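Local coordinates for 3-keto-5-aminohexanoate cleavage protein (Burkholderia xenovorans LB400, PDB 3E02) that probably cleaves beta-keto acids such as 3-keto-5-aminohexanoate, using a bound zinc ion held in a TIM-barrel fold, at residues A[209-214]-A[243-247]. Numbering follows the deposited sequence. Where two conformers were deposited one is given.
Sequences ADPENL and FVTMS
The ring of F243 reaches from helix 240-249 to the turn that leads into helix 211-225, and its far end meets mostly backbone. F243 CZ lies 3.4 Å from A209 C, while the carbonyl carbon of D210 sits at the ring edge, near its plane. F243 CE1 also touches the methyl CB of A209, at 3.8 Å.

In the conformer described here, one of two deposited for the selenomethionine M246, this residue covers one face of the ring from just under a helical turn further on: its methyl CE sits over the ring centre, 3.5 Å above the plane, a CH-pi arrangement within the helix. M246 starts with CG anti to the backbone N (chi1 -162°). The bend at chi2 leaves SE 3.6 Å from CB of P211, the two side chains crossing at about a right angle, and that at chi3 carries CE over the ring.

L214 touches both partners: its CB lies 4.2 Å from F243 CE2, and its CD2 3.6 Å from CG of the same M246 conformer, as the two side chains run past each other in opposite directions.

No hydrogen bond joins the two segments. The polar side chains look elsewhere: D210 OD2 is hydrogen-bonded to Y180 OH of the second subunit, and S247 OG to the backbone O of N253. Beneath, V233 of strand 229-235 touches L214, F243 and S247. The two helices, packed side by side through apolar groups over the parallel sheet, belong to the outer helical layer of a TIM barrel, flanking strand 229-235, here away from the zinc site.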
loop_
_atom_site.group_PDB
_atom_site.type_symbol
_atom_site.label_atom_id
_atom_site.label_comp_id
_atom_site.label_asym_id
_atom_site.label_seq_id
_atom_site.Cartn_x
_atom_site.Cartn_y
_atom_site.Cartn_z
ATOM N N ALA A 209 -1.841 3.198 15.258
ATOM C CA ALA A 209 -0.825 4.190 14.885
ATOM C C ALA A 209 0.378 3.535 14.202
ATOM O O ALA A 209 1.495 3.602 14.699
ATOM C CB ALA A 209 -0.407 5.011 16.106
ATOM N N ASP A 210 0.125 2.897 13.060
ATOM C CA ASP A 210 1.148 2.340 12.173
ATOM C C ASP A 210 1.133 3.258 10.936
ATOM O O ASP A 210 0.052 3.521 10.393
ATOM C CB ASP A 210 0.851 0.897 11.781
ATOM C CG ASP A 210 1.165 -0.094 12.909
ATOM O OD1 ASP A 210 2.315 -0.112 13.376
ATOM O OD2 ASP A 210 0.276 -0.876 13.306
ATOM N N PRO A 211 2.308 3.770 10.493
ATOM C CA PRO A 211 2.389 4.677 9.325
ATOM C C PRO A 211 1.643 4.258 8.069
ATOM O O PRO A 211 1.065 5.118 7.401
ATOM C CB PRO A 211 3.895 4.688 9.024
ATOM C CG PRO A 211 4.481 4.650 10.355
ATOM C CD PRO A 211 3.670 3.554 11.040
ATOM N N GLU A 212 1.661 2.959 7.761
ATOM C CA GLU A 212 0.953 2.416 6.606
ATOM C C GLU A 212 -0.538 2.806 6.608
ATOM O O GLU A 212 -1.133 2.983 5.542
ATOM C CB GLU A 212 1.023 0.888 6.528
ATOM C CG GLU A 212 2.395 0.290 6.313
ATOM C CD GLU A 212 3.172 0.027 7.597
ATOM O OE1 GLU A 212 2.851 0.597 8.684
ATOM O OE2 GLU A 212 4.129 -0.763 7.489
ATOM N N ASN A 213 -1.133 2.908 7.801
ATOM C CA ASN A 213 -2.547 3.295 7.928
ATOM C C ASN A 213 -2.826 4.719 7.447
ATOM O O ASN A 213 -3.879 4.956 6.868
ATOM C CB ASN A 213 -3.057 3.078 9.371
ATOM C CG ASN A 213 -3.107 1.604 9.755
ATOM O OD1 ASN A 213 -3.379 0.745 8.913
ATOM N ND2 ASN A 213 -2.865 1.305 11.035
ATOM N N LEU A 214 -1.890 5.648 7.672
ATOM C CA LEU A 214 -2.051 7.021 7.201
ATOM C C LEU A 214 -1.989 7.098 5.680
ATOM O O LEU A 214 -2.852 7.714 5.054
ATOM C CB LEU A 214 -1.016 7.961 7.825
ATOM C CG LEU A 214 -0.977 9.415 7.337
ATOM C CD1 LEU A 214 -2.336 10.084 7.392
ATOM C CD2 LEU A 214 0.076 10.145 8.183
ATOM N N PHE A 243 3.330 11.238 13.661
ATOM C CA PHE A 243 2.156 11.248 12.757
ATOM C C PHE A 243 1.858 12.598 12.123
ATOM O O PHE A 243 1.617 12.646 10.927
ATOM C CB PHE A 243 0.905 10.647 13.403
ATOM C CG PHE A 243 0.793 9.187 13.155
ATOM C CD1 PHE A 243 1.679 8.296 13.759
ATOM C CD2 PHE A 243 -0.115 8.705 12.221
ATOM C CE1 PHE A 243 1.613 6.927 13.480
ATOM C CE2 PHE A 243 -0.186 7.349 11.939
ATOM C CZ PHE A 243 0.676 6.468 12.550
ATOM N N VAL A 244 1.890 13.673 12.906
ATOM C CA VAL A 244 1.651 15.012 12.349
ATOM C C VAL A 244 2.809 15.445 11.435
ATOM O O VAL A 244 2.561 16.165 10.484
ATOM C CB VAL A 244 1.301 16.077 13.395
ATOM C CG1 VAL A 244 -0.017 15.685 14.109
ATOM C CG2 VAL A 244 2.436 16.316 14.405
ATOM N N THR A 245 4.047 15.010 11.722
ATOM C CA THR A 245 5.197 15.277 10.825
ATOM C C THR A 245 4.966 14.550 9.486
ATOM O O THR A 245 5.170 15.128 8.406
ATOM C CB THR A 245 6.527 14.899 11.460
ATOM O OG1 THR A 245 6.668 15.631 12.686
ATOM C CG2 THR A 245 7.718 15.217 10.521
HETATM N N MSE A 246 4.532 13.291 9.562
HETATM C CA MSE A 246 4.182 12.488 8.371
HETATM C C MSE A 246 3.102 13.236 7.555
HETATM O O MSE A 246 3.215 13.369 6.329
HETATM C CB MSE A 246 3.727 11.080 8.832
HETATM C CG MSE A 246 3.694 9.934 7.830
HETATM SE SE MSE A 246 4.210 8.267 8.869
HETATM C CE MSE A 246 3.004 8.356 10.232
ATOM N N SER A 247 2.068 13.743 8.237
ATOM C CA SER A 247 1.003 14.508 7.553
ATOM C C SER A 247 1.592 15.702 6.776
ATOM O O SER A 247 1.301 15.879 5.583
ATOM C CB SER A 247 -0.048 15.010 8.531
ATOM O OG SER A 247 -1.137 15.583 7.844
#